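Aspartate carbamoyltransferase (Leishmania major, PDB 7K46) probably catalyses transfer of the carbamoyl group from carbamoyl phosphate to L-aspartate, an early, committed step of de novo pyrimidine biosynthesis. Local coordinates at residues L66-A71 and F316-I321; I149-A154 and V284-L289; A274-A279 and D302-Y307; T297-D300 and A306-R309. All blocks are in the same frame, centred on the assembly; numbering follows the deposited sequence.

Interaction 1 of 4, residues L66-A71 and F316-I321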
loop_
_atom_site.group_PDB
_atom_site.type_symbol
_atom_site.label_atom_id
_atom_site.label_comp_id
_atom_site.label_asym_id
_atom_site.label_seq_id
_atom_site.Cartn_x
_atom_site.Cartn_y
_atom_site.Cartn_z
ATOM N N LEU A 66 3.160 -9.467 7.870
ATOM C CA LEU A 66 3.259 -8.715 6.620
ATOM C C LEU A 66 4.039 -7.417 6.815
ATOM O O LEU A 66 4.979 -7.124 6.064
ATOM C CB LEU A 66 1.854 -8.424 6.085
ATOM C CG LEU A 66 1.742 -7.521 4.851
ATOM C CD1 LEU A 66 2.503 -8.134 3.692
ATOM C CD2 LEU A 66 0.275 -7.305 4.486
ATOM N N SER A 67 3.664 -6.616 7.818
ATOM C CA SER A 67 4.313 -5.312 7.964
ATOM C C SER A 67 5.795 -5.468 8.284
ATOM O O SER A 67 6.616 -4.657 7.845
ATOM C CB SER A 67 3.600 -4.485 9.036
ATOM O OG SER A 67 3.633 -5.137 10.299
ATOM N N SER A 68 6.162 -6.528 9.004
ATOM C CA SER A 68 7.571 -6.778 9.311
ATOM C C SER A 68 8.378 -7.045 8.040
ATOM O O SER A 68 9.466 -6.483 7.852
ATOM C CB SER A 68 7.685 -7.955 10.282
ATOM O OG SER A 68 9.018 -8.107 10.755
ATOM N N PHE A 69 7.866 -7.910 7.152
ATOM C CA PHE A 69 8.537 -8.138 5.867
ATOM C C PHE A 69 8.656 -6.847 5.064
ATOM O O PHE A 69 9.707 -6.569 4.471
ATOM C CB PHE A 69 7.781 -9.187 5.035
ATOM C CG PHE A 69 8.197 -10.604 5.315
ATOM C CD1 PHE A 69 9.389 -11.100 4.802
ATOM C CD2 PHE A 69 7.385 -11.443 6.061
ATOM C CE1 PHE A 69 9.789 -12.421 5.055
ATOM C CE2 PHE A 69 7.768 -12.762 6.316
ATOM C CZ PHE A 69 8.974 -13.247 5.809
ATOM N N CYS A 70 7.581 -6.061 5.011
ATOM C CA CYS A 70 7.615 -4.814 4.246
ATOM C C CYS A 70 8.595 -3.819 4.846
ATOM O O CYS A 70 9.360 -3.177 4.118
ATOM C CB CYS A 70 6.220 -4.197 4.172
ATOM S SG CYS A 70 5.100 -5.245 3.208
ATOM N N ALA A 71 8.580 -3.672 6.172
ATOM C CA ALA A 71 9.506 -2.741 6.813
ATOM C C ALA A 71 10.951 -3.191 6.631
ATOM O O ALA A 71 11.843 -2.365 6.397
ATOM C CB ALA A 71 9.171 -2.607 8.296
ATOM N N PHE A 316 14.776 -7.428 12.362
ATOM C CA PHE A 316 16.173 -7.536 11.957
ATOM C C PHE A 316 16.524 -8.920 11.409
ATOM O O PHE A 316 17.370 -9.032 10.503
ATOM C CB PHE A 316 17.063 -7.121 13.127
ATOM C CG PHE A 316 16.950 -5.652 13.440
ATOM C CD1 PHE A 316 17.310 -4.711 12.489
ATOM C CD2 PHE A 316 16.438 -5.214 14.653
ATOM C CE1 PHE A 316 17.184 -3.354 12.746
ATOM C CE2 PHE A 316 16.309 -3.868 14.918
ATOM C CZ PHE A 316 16.684 -2.933 13.955
ATOM N N MET A 317 15.868 -9.975 11.889
ATOM C CA MET A 317 16.072 -11.282 11.268
ATOM C C MET A 317 15.583 -11.277 9.826
ATOM O O MET A 317 16.234 -11.832 8.932
ATOM C CB MET A 317 15.363 -12.373 12.080
ATOM C CG MET A 317 15.430 -13.787 11.444
ATOM S SD MET A 317 17.111 -14.386 11.128
ATOM C CE MET A 317 17.775 -14.645 12.792
ATOM N N ARG A 318 14.442 -10.640 9.571
ATOM C CA ARG A 318 13.942 -10.618 8.203
ATOM C C ARG A 318 14.811 -9.749 7.301
ATOM O O ARG A 318 14.983 -10.070 6.121
ATOM C CB ARG A 318 12.485 -10.161 8.199
ATOM C CG ARG A 318 11.563 -11.242 8.766
ATOM C CD ARG A 318 10.111 -10.775 8.902
ATOM N NE ARG A 318 9.300 -11.891 9.382
ATOM C CZ ARG A 318 8.705 -11.949 10.566
ATOM N NH1 ARG A 318 8.721 -10.920 11.401
ATOM N NH2 ARG A 318 8.077 -13.069 10.921
ATOM N N MET A 319 15.407 -8.683 7.840
ATOM C CA MET A 319 16.390 -7.916 7.073
ATOM C C MET A 319 17.620 -8.762 6.749
ATOM O O MET A 319 18.115 -8.754 5.615
ATOM C CB MET A 319 16.800 -6.663 7.856
ATOM C CG MET A 319 15.704 -5.595 7.970
ATOM S SD MET A 319 16.188 -4.148 8.965
ATOM C CE MET A 319 17.477 -3.414 7.950
ATOM N N ALA A 320 18.142 -9.482 7.745
ATOM C CA ALA A 320 19.295 -10.348 7.504
ATOM C C ALA A 320 18.992 -11.357 6.406
ATOM O O ALA A 320 19.827 -11.609 5.531
ATOM C CB ALA A 320 19.686 -11.078 8.792
ATOM N N ILE A 321 17.790 -11.928 6.431
ATOM C CA ILE A 321 17.408 -12.928 5.436
ATOM C C ILE A 321 17.274 -12.296 4.058
ATOM O O ILE A 321 17.863 -12.777 3.080
ATOM C CB ILE A 321 16.112 -13.640 5.868
ATOM C CG1 ILE A 321 16.383 -14.527 7.101
ATOM C CG2 ILE A 321 15.558 -14.503 4.714
ATOM C CD1 ILE A 321 15.127 -15.044 7.779
#
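Arg-318 reaches from the C-terminal helix 309-326 to Ser-68 and Phe-69 on helix 63-74, and its one side chain supplies both the polar and the apolar half of the contact. The polar half is a weak hydrogen bond: Arg-318 NH1 donates to Ser-68 OG over 2.9 Å, but the N-H bends away from a straight line, to 147°. The serine oxygen lies at the edge of the guanidinium, near its plane. It gets there because OG stands opposite the backbone N (chi1 -172°), which turns it out toward the other helix. The far nitrogen, NH2, bonds instead to Thr-143 OG1, so the buried guanidinium is tied to two different helices. The apolar half is a CH-pi contact. Arg-318 CD sits 3.9 Å from the centroid of the Phe-69 ring, almost exactly on the ring normal, and the extended chain from CG onward carries NE over the same face, 3.5 Å from Phe-69 CE2. The guanidinium is not stacked flat on the ring, since the two planes differ by 51°. Helix 63-74 follows strand 53-58, against which Leu-66 and Cys-70 pack, and it starts in the Ser-x-Arg-Thr sequence that binds carbamoyl phosphate in transcarbamoylases. Helix 309-326 returns the chain from the aspartate domain to this carbamoyl-phosphate domain. Helix 142-156 lines the contact through Thr-143 and Leu-147, helix 23-41 covers Phe-316 and Ala-320, and Tyr-106 of the second subunit packs on Ser-67 and Ala-71.

Interaction 2 of 4, residues I149-A154 and V284-L289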
loop_
_atom_site.group_PDB
_atom_site.type_symbol
_atom_site.label_atom_id
_atom_site.label_comp_id
_atom_site.label_asym_id
_atom_site.label_seq_id
_atom_site.Cartn_x
_atom_site.Cartn_y
_atom_site.Cartn_z
ATOM N N ILE A 149 14.462 -17.779 17.851
ATOM C CA ILE A 149 15.820 -18.164 18.241
ATOM C C ILE A 149 16.675 -16.929 18.484
ATOM O O ILE A 149 17.428 -16.857 19.463
ATOM C CB ILE A 149 16.449 -19.071 17.169
ATOM C CG1 ILE A 149 15.742 -20.423 17.132
ATOM C CG2 ILE A 149 17.940 -19.242 17.412
ATOM C CD1 ILE A 149 16.248 -21.283 16.009
ATOM N N LEU A 150 16.592 -15.949 17.577
ATOM C CA LEU A 150 17.336 -14.701 17.762
ATOM C C LEU A 150 16.974 -14.025 19.080
ATOM O O LEU A 150 17.856 -13.523 19.791
ATOM C CB LEU A 150 17.070 -13.751 16.596
ATOM C CG LEU A 150 17.627 -12.327 16.736
ATOM C CD1 LEU A 150 19.154 -12.330 16.946
ATOM C CD2 LEU A 150 17.250 -11.520 15.505
ATOM N N THR A 151 15.683 -13.991 19.414
ATOM C CA THR A 151 15.245 -13.352 20.652
ATOM C C THR A 151 15.892 -14.015 21.859
ATOM O O THR A 151 16.423 -13.335 22.743
ATOM C CB THR A 151 13.721 -13.403 20.764
ATOM O OG1 THR A 151 13.134 -12.723 19.641
ATOM C CG2 THR A 151 13.255 -12.702 22.060
ATOM N N ILE A 152 15.862 -15.347 21.911
ATOM C CA ILE A 152 16.491 -16.047 23.028
ATOM C C ILE A 152 17.970 -15.698 23.090
ATOM O O ILE A 152 18.492 -15.304 24.140
ATOM C CB ILE A 152 16.275 -17.565 22.904
ATOM C CG1 ILE A 152 14.787 -17.903 22.975
ATOM C CG2 ILE A 152 17.035 -18.304 24.005
ATOM C CD1 ILE A 152 14.475 -19.336 22.605
ATOM N N HIS A 153 18.658 -15.809 21.953
ATOM C CA HIS A 153 20.102 -15.570 21.941
ATOM C C HIS A 153 20.438 -14.143 22.360
ATOM O O HIS A 153 21.378 -13.912 23.135
ATOM C CB HIS A 153 20.673 -15.845 20.554
ATOM C CG HIS A 153 22.149 -15.609 20.467
ATOM N ND1 HIS A 153 23.074 -16.610 20.673
ATOM C CD2 HIS A 153 22.858 -14.479 20.239
ATOM C CE1 HIS A 153 24.291 -16.109 20.558
ATOM N NE2 HIS A 153 24.189 -14.818 20.297
ATOM N N ALA A 154 19.694 -13.170 21.840
ATOM C CA ALA A 154 19.985 -11.773 22.143
ATOM C C ALA A 154 19.645 -11.430 23.590
ATOM O O ALA A 154 20.360 -10.650 24.234
ATOM C CB ALA A 154 19.211 -10.868 21.187
ATOM N N VAL A 284 13.391 -14.991 30.218
ATOM C CA VAL A 284 12.453 -14.191 29.439
ATOM C C VAL A 284 11.139 -14.934 29.253
ATOM O O VAL A 284 11.088 -16.170 29.208
ATOM C CB VAL A 284 13.011 -13.772 28.059
ATOM C CG1 VAL A 284 14.171 -12.792 28.219
ATOM C CG2 VAL A 284 13.416 -14.996 27.238
ATOM N N VAL A 285 10.072 -14.146 29.141
ATOM C CA VAL A 285 8.765 -14.602 28.701
ATOM C C VAL A 285 8.613 -14.190 27.244
ATOM O O VAL A 285 8.858 -13.030 26.891
ATOM C CB VAL A 285 7.645 -13.997 29.565
ATOM C CG1 VAL A 285 6.280 -14.340 28.993
ATOM C CG2 VAL A 285 7.772 -14.472 31.026
ATOM N N MET A 286 8.215 -15.132 26.401
ATOM C CA MET A 286 8.033 -14.878 24.985
ATOM C C MET A 286 6.652 -15.364 24.558
ATOM O O MET A 286 6.009 -16.164 25.240
ATOM C CB MET A 286 9.132 -15.570 24.155
ATOM C CG MET A 286 10.543 -15.035 24.448
ATOM S SD MET A 286 11.849 -16.043 23.694
ATOM C CE MET A 286 11.396 -16.000 21.948
ATOM N N HIS A 287 6.209 -14.870 23.408
ATOM C CA HIS A 287 4.892 -15.183 22.868
ATOM C C HIS A 287 4.910 -14.696 21.427
ATOM O O HIS A 287 5.260 -13.537 21.184
ATOM C CB HIS A 287 3.796 -14.481 23.679
ATOM C CG HIS A 287 2.404 -14.938 23.371
ATOM N ND1 HIS A 287 1.915 -15.048 22.086
ATOM C CD2 HIS A 287 1.381 -15.281 24.194
ATOM C CE1 HIS A 287 0.655 -15.445 22.129
ATOM N NE2 HIS A 287 0.308 -15.595 23.396
ATOM N N PRO A 288 4.574 -15.544 20.451
ATOM C CA PRO A 288 4.637 -15.098 19.048
ATOM C C PRO A 288 3.624 -14.013 18.710
ATOM O O PRO A 288 3.850 -13.267 17.742
ATOM C CB PRO A 288 4.371 -16.389 18.254
ATOM C CG PRO A 288 3.565 -17.261 19.214
ATOM C CD PRO A 288 4.143 -16.949 20.579
ATOM N N LEU A 289 2.523 -13.914 19.478
ATOM C CA LEU A 289 1.437 -12.938 19.393
ATOM C C LEU A 289 0.553 -13.228 18.178
ATOM O O LEU A 289 1.023 -13.814 17.199
ATOM C CB LEU A 289 1.989 -11.504 19.355
ATOM C CG LEU A 289 2.712 -11.080 20.640
ATOM C CD1 LEU A 289 3.242 -9.654 20.546
ATOM C CD2 LEU A 289 1.789 -11.218 21.861
#
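Met-286 leaves strand 284-286 with CG opposite its carbonyl carbon, runs on extended through chi2, and bends at the thioether (chi3 57°), which turns CE toward Thr-151 while SD is left facing Ile-152. On the helix, the Thr-151 chi1 of -60° sets OG1 beside the backbone N and puts the CG2 methyl anti to it, which presents the methyl to the methionine, and OG1 turns back to hydrogen-bond the carbonyl O of Leu-147, one turn earlier. The threonine thus meets the strand with carbon alone. Thr-151 and Met-286 reach toward each other tip to tip: CE of Met-286 lies 3.7 Å from Thr-151 CB and 3.8 Å from its CG2. Ile-152 comes in across the methionine at about a right angle, with CG1 3.6 Å from Met-286 SD. The contact is therefore one methionine end held by two adjacent helix residues, all three buried. Strand 284-286 is the edge strand of the five-stranded parallel sheet of the aspartate-binding domain, beside strand 237-240, whereas helix 142-156 comes from the carbamoyl-phosphate side and is, as in other transcarbamoylases, one of the two helices that bridge the domains. The other, 309-326, flanks the same spot: Gln-310 touches both Thr-151 and Met-286. Just past the strand the chain enters the His-Pro-Leu-Pro loop, which in relatives borders the active site. Here His-287 ND1 accepts from the backbone N of Leu-289 at 2.9 Å, from somewhat outside the ring plane, while its NE2 is bonded to Glu-294.

Interaction 3 of 4, residues A274-A279 and D302-Y307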
loop_
_atom_site.group_PDB
_atom_site.type_symbol
_atom_site.label_atom_id
_atom_site.label_comp_id
_atom_site.label_asym_id
_atom_site.label_seq_id
_atom_site.Cartn_x
_atom_site.Cartn_y
_atom_site.Cartn_z
ATOM N N ALA A 274 1.966 -12.865 39.593
ATOM C CA ALA A 274 2.023 -13.898 40.624
ATOM C C ALA A 274 2.858 -15.085 40.162
ATOM O O ALA A 274 3.648 -15.643 40.937
ATOM C CB ALA A 274 0.610 -14.346 41.000
ATOM N N ARG A 275 2.701 -15.483 38.898
ATOM C CA ARG A 275 3.473 -16.603 38.372
ATOM C C ARG A 275 4.962 -16.281 38.319
ATOM O O ARG A 275 5.803 -17.142 38.602
ATOM C CB ARG A 275 2.971 -16.981 36.979
ATOM C CG ARG A 275 3.625 -18.247 36.419
ATOM C CD ARG A 275 2.912 -19.481 36.947
ATOM N NE ARG A 275 1.589 -19.600 36.346
ATOM C CZ ARG A 275 0.652 -20.438 36.765
ATOM N NH1 ARG A 275 0.852 -21.233 37.799
ATOM N NH2 ARG A 275 -0.519 -20.472 36.134
ATOM N N LEU A 276 5.314 -15.054 37.951
ATOM C CA LEU A 276 6.726 -14.707 37.829
ATOM C C LEU A 276 7.418 -14.525 39.172
ATOM O O LEU A 276 8.636 -14.315 39.190
ATOM C CB LEU A 276 6.894 -13.427 37.008
ATOM C CG LEU A 276 6.747 -13.555 35.494
ATOM C CD1 LEU A 276 7.292 -12.292 34.831
ATOM C CD2 LEU A 276 7.447 -14.797 34.958
ATOM N N ALA A 277 6.681 -14.588 40.287
ATOM C CA ALA A 277 7.313 -14.480 41.598
ATOM C C ALA A 277 8.340 -15.585 41.817
ATOM O O ALA A 277 9.309 -15.392 42.558
ATOM C CB ALA A 277 6.255 -14.514 42.702
ATOM N N HIS A 278 8.154 -16.736 41.175
ATOM C CA HIS A 278 9.072 -17.859 41.304
ATOM C C HIS A 278 10.078 -17.951 40.161
ATOM O O HIS A 278 10.905 -18.865 40.162
ATOM C CB HIS A 278 8.285 -19.170 41.403
ATOM C CG HIS A 278 7.393 -19.252 42.605
ATOM N ND1 HIS A 278 6.042 -18.990 42.548
ATOM C CD2 HIS A 278 7.663 -19.562 43.897
ATOM C CE1 HIS A 278 5.517 -19.135 43.752
ATOM N NE2 HIS A 278 6.478 -19.484 44.589
ATOM N N ALA A 279 10.051 -17.021 39.210
ATOM C CA ALA A 279 10.957 -17.073 38.070
ATOM C C ALA A 279 12.361 -16.589 38.433
ATOM O O ALA A 279 12.554 -15.797 39.361
ATOM C CB ALA A 279 10.409 -16.233 36.911
ATOM N N ASP A 302 7.683 -5.667 33.166
ATOM C CA ASP A 302 8.756 -6.449 33.772
ATOM C C ASP A 302 9.912 -6.581 32.786
ATOM O O ASP A 302 9.678 -6.880 31.606
ATOM C CB ASP A 302 8.227 -7.829 34.172
ATOM C CG ASP A 302 9.206 -8.614 35.041
ATOM O OD1 ASP A 302 10.291 -8.959 34.543
ATOM O OD2 ASP A 302 8.884 -8.889 36.222
ATOM N N PRO A 303 11.160 -6.376 33.214
ATOM C CA PRO A 303 12.284 -6.486 32.264
ATOM C C PRO A 303 12.380 -7.843 31.586
ATOM O O PRO A 303 12.952 -7.940 30.490
ATOM C CB PRO A 303 13.515 -6.206 33.139
ATOM C CG PRO A 303 12.991 -5.455 34.310
ATOM C CD PRO A 303 11.613 -5.992 34.563
ATOM N N ARG A 304 11.824 -8.891 32.183
ATOM C CA ARG A 304 11.873 -10.213 31.575
ATOM C C ARG A 304 10.785 -10.424 30.527
ATOM O O ARG A 304 10.776 -11.468 29.858
ATOM C CB ARG A 304 11.768 -11.269 32.679
ATOM C CG ARG A 304 12.894 -11.168 33.686
ATOM C CD ARG A 304 12.583 -11.930 34.988
ATOM N NE ARG A 304 11.504 -11.333 35.772
ATOM C CZ ARG A 304 11.154 -11.741 36.986
ATOM N NH1 ARG A 304 11.796 -12.722 37.595
ATOM N NH2 ARG A 304 10.131 -11.152 37.601
ATOM N N ALA A 305 9.870 -9.471 30.367
ATOM C CA ALA A 305 8.813 -9.588 29.364
ATOM C C ALA A 305 9.416 -9.224 28.010
ATOM O O ALA A 305 9.609 -8.048 27.699
ATOM C CB ALA A 305 7.632 -8.689 29.718
ATOM N N ALA A 306 9.731 -10.238 27.206
ATOM C CA ALA A 306 10.464 -10.048 25.961
ATOM C C ALA A 306 9.582 -10.088 24.711
ATOM O O ALA A 306 10.102 -9.933 23.600
ATOM C CB ALA A 306 11.571 -11.107 25.854
ATOM N N TYR A 307 8.270 -10.293 24.855
ATOM C CA TYR A 307 7.434 -10.545 23.683
ATOM C C TYR A 307 7.194 -9.308 22.823
ATOM O O TYR A 307 6.746 -9.459 21.679
ATOM C CB TYR A 307 6.085 -11.159 24.097
ATOM C CG TYR A 307 5.530 -10.652 25.417
ATOM C CD1 TYR A 307 5.913 -11.241 26.627
ATOM C CD2 TYR A 307 4.613 -9.599 25.458
ATOM C CE1 TYR A 307 5.417 -10.785 27.844
ATOM C CE2 TYR A 307 4.103 -9.134 26.679
ATOM C CZ TYR A 307 4.514 -9.739 27.866
ATOM O OH TYR A 307 4.026 -9.299 29.075
HETATM O O HOH W 1 11.181 -13.492 40.305
HETATM O O HOH W 2 9.274 -11.483 40.439
#
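Leu-276 and Arg-304 slide past each other in opposite directions, with Leu-276 CB 4.0 Å from Arg-304 NH2, and the packed part of the contact lies along this pair. Leu-276 CD1 comes equally near Asp-302 OD2, and the leucine is backed by Val-285 and Ile-299. The guanidinium beside it is fixed by its own neighbour: Arg-304 grips Asp-302 side-on in a salt bridge, NE to OD1 and NH2 to OD2, both at 2.9 Å and nearly straight; both oxygens lie near the guanidinium plane, while the nitrogens approach on the syn side, about 20° out of the carboxylate plane. The backbone carbonyls of 274-279 are reached more loosely, through water. Arg-304 NH1 stays 3.6 Å from Ala-279 O, and two waters in the guanidinium plane fill in. One accepts from NH1 and lies within bonding distance of both Leu-276 O and Ala-279 O; the other accepts from NH2 and donates to Leu-276 O over 3.2 Å. NH1 also bonds directly to Lys-280 O. Asp-302 OD1 accepts a second hydrogen bond, from the backbone N of Arg-304, on its anti lone pair. This makes an Asx turn, set at the start of the type I beta turn 302-305, between the last strand of the aspartate domain and helix 309-326.

Interaction 4 of 4, residues T297-D300 and A306-R309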
loop_
_atom_site.group_PDB
_atom_site.type_symbol
_atom_site.label_atom_id
_atom_site.label_comp_id
_atom_site.label_asym_id
_atom_site.label_seq_id
_atom_site.Cartn_x
_atom_site.Cartn_y
_atom_site.Cartn_z
ATOM N N THR A 297 -1.354 -8.372 31.261
ATOM C CA THR A 297 -0.697 -7.077 31.124
ATOM C C THR A 297 0.059 -6.676 32.385
ATOM O O THR A 297 0.862 -5.737 32.328
ATOM C CB THR A 297 -1.710 -5.984 30.789
ATOM O OG1 THR A 297 -2.677 -5.910 31.840
ATOM C CG2 THR A 297 -2.411 -6.277 29.475
ATOM N N ASP A 298 -0.159 -7.358 33.515
ATOM C CA ASP A 298 0.514 -6.930 34.737
ATOM C C ASP A 298 1.986 -7.336 34.788
ATOM O O ASP A 298 2.659 -7.009 35.772
ATOM C CB ASP A 298 -0.258 -7.412 35.985
ATOM C CG ASP A 298 -0.138 -8.915 36.258
ATOM O OD1 ASP A 298 0.574 -9.642 35.539
ATOM O OD2 ASP A 298 -0.775 -9.367 37.242
ATOM N N ILE A 299 2.514 -8.004 33.756
ATOM C CA ILE A 299 3.957 -8.186 33.601
ATOM C C ILE A 299 4.507 -7.440 32.386
ATOM O O ILE A 299 5.678 -7.610 32.048
ATOM C CB ILE A 299 4.363 -9.671 33.530
ATOM C CG1 ILE A 299 3.705 -10.379 32.340
ATOM C CG2 ILE A 299 4.071 -10.388 34.830
ATOM C CD1 ILE A 299 4.408 -11.668 31.968
ATOM N N ASP A 300 3.703 -6.599 31.731
ATOM C CA ASP A 300 4.165 -5.963 30.498
ATOM C C ASP A 300 5.354 -5.031 30.713
ATOM O O ASP A 300 6.084 -4.756 29.754
ATOM C CB ASP A 300 3.025 -5.184 29.837
ATOM C CG ASP A 300 2.028 -6.087 29.135
ATOM O OD1 ASP A 300 2.264 -7.314 29.083
ATOM O OD2 ASP A 300 1.007 -5.563 28.636
ATOM N N ALA A 306 9.731 -10.238 27.206
ATOM C CA ALA A 306 10.464 -10.048 25.961
ATOM C C ALA A 306 9.582 -10.088 24.711
ATOM O O ALA A 306 10.102 -9.933 23.600
ATOM C CB ALA A 306 11.571 -11.107 25.854
ATOM N N TYR A 307 8.270 -10.293 24.855
ATOM C CA TYR A 307 7.434 -10.545 23.683
ATOM C C TYR A 307 7.194 -9.308 22.823
ATOM O O TYR A 307 6.746 -9.459 21.679
ATOM C CB TYR A 307 6.085 -11.159 24.097
ATOM C CG TYR A 307 5.530 -10.652 25.417
ATOM C CD1 TYR A 307 5.913 -11.241 26.627
ATOM C CD2 TYR A 307 4.613 -9.599 25.458
ATOM C CE1 TYR A 307 5.417 -10.785 27.844
ATOM C CE2 TYR A 307 4.103 -9.134 26.679
ATOM C CZ TYR A 307 4.514 -9.739 27.866
ATOM O OH TYR A 307 4.026 -9.299 29.075
ATOM N N PHE A 308 7.476 -8.103 23.323
ATOM C CA PHE A 308 7.421 -6.955 22.422
ATOM C C PHE A 308 8.750 -6.765 21.692
ATOM O O PHE A 308 8.768 -6.535 20.479
ATOM C CB PHE A 308 7.042 -5.684 23.200
ATOM C CG PHE A 308 5.744 -5.802 23.951
ATOM C CD1 PHE A 308 4.586 -6.220 23.303
ATOM C CD2 PHE A 308 5.681 -5.498 25.307
ATOM C CE1 PHE A 308 3.377 -6.338 23.992
ATOM C CE2 PHE A 308 4.479 -5.605 25.998
ATOM C CZ PHE A 308 3.331 -6.032 25.343
ATOM N N ARG A 309 9.870 -6.859 22.414
ATOM C CA ARG A 309 11.179 -6.826 21.760
ATOM C C ARG A 309 11.321 -7.946 20.733
ATOM O O ARG A 309 11.997 -7.775 19.707
ATOM C CB ARG A 309 12.286 -6.928 22.809
ATOM C CG ARG A 309 12.357 -5.720 23.763
ATOM C CD ARG A 309 13.614 -5.758 24.656
ATOM N NE ARG A 309 13.647 -6.896 25.573
ATOM C CZ ARG A 309 13.024 -6.925 26.746
ATOM N NH1 ARG A 309 12.269 -5.915 27.153
ATOM N NH2 ARG A 309 13.163 -7.993 27.530
#
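The Tyr-307 and Phe-308 rings meet Asp-300 by their edges. Around Tyr-307, Asp-300 OD1 lies in the ring plane and Ile-299 CD1 is also at the rim. Phe-308 has Tyr-307 CD2 over the centre of one face, 3.7 Å above it, and Asp-300 CG at its edge, 4.0 Å from Phe-308 CZ. The carboxylate is turned steeply to both rings, by 67° to the tyrosine and 78° to the phenylalanine. Tyr-307 OH donates to Asp-300 OD1 at 2.7 Å, on the anti lone pair that points away from the other oxygen. The aspartate is brought to the hydroxyl by a first torsion of -76°, which sets CG opposite the carbonyl carbon. Ile-299 crosses the tyrosine at about a right angle; its CD1 makes a loose apolar contact, 4.3 Å from Tyr-307 CE1, and its CG1 lies 3.5 Å from Tyr-307 OH. Both segments lie in or at the end of the loop between strand 284-286 and helix 309-326, where the 3-10 turn 297-299 is folded back on the residues leading into the helix. Arg-101 of the second subunit packs on Asp-300 and Phe-308, so the contact borders the subunit interface. With Asp-300 OD1 accepting a hydrogen bond from the phenol and OD2 in a salt bridge to Arg-291, each oxygen has at least one donor, which should restrict the carboxylate's rotation and would be expected to keep it ionised.

Read from the N terminus, interaction 1 opens first, at 66-71, and closes last, at 316-321, so its span encloses the other three and binds the C-terminal helix to the first domain. Interaction 2 starts on helix 142-156 and closes at strand 284-286, joining that helix to the sheet of the second domain. Before it closes, 274-279 opens interaction 3, and the two cross. Interaction 4 is a short return within the final loop, starting after interaction 2 has ended; it shares Ala-306 and Tyr-307 with interaction 3. Backbone bonds of Val-285 to Arg-304 and Ala-306 join this loop to the edge strand, while Met-317 packing on Leu-150 connects interactions 1 and 2.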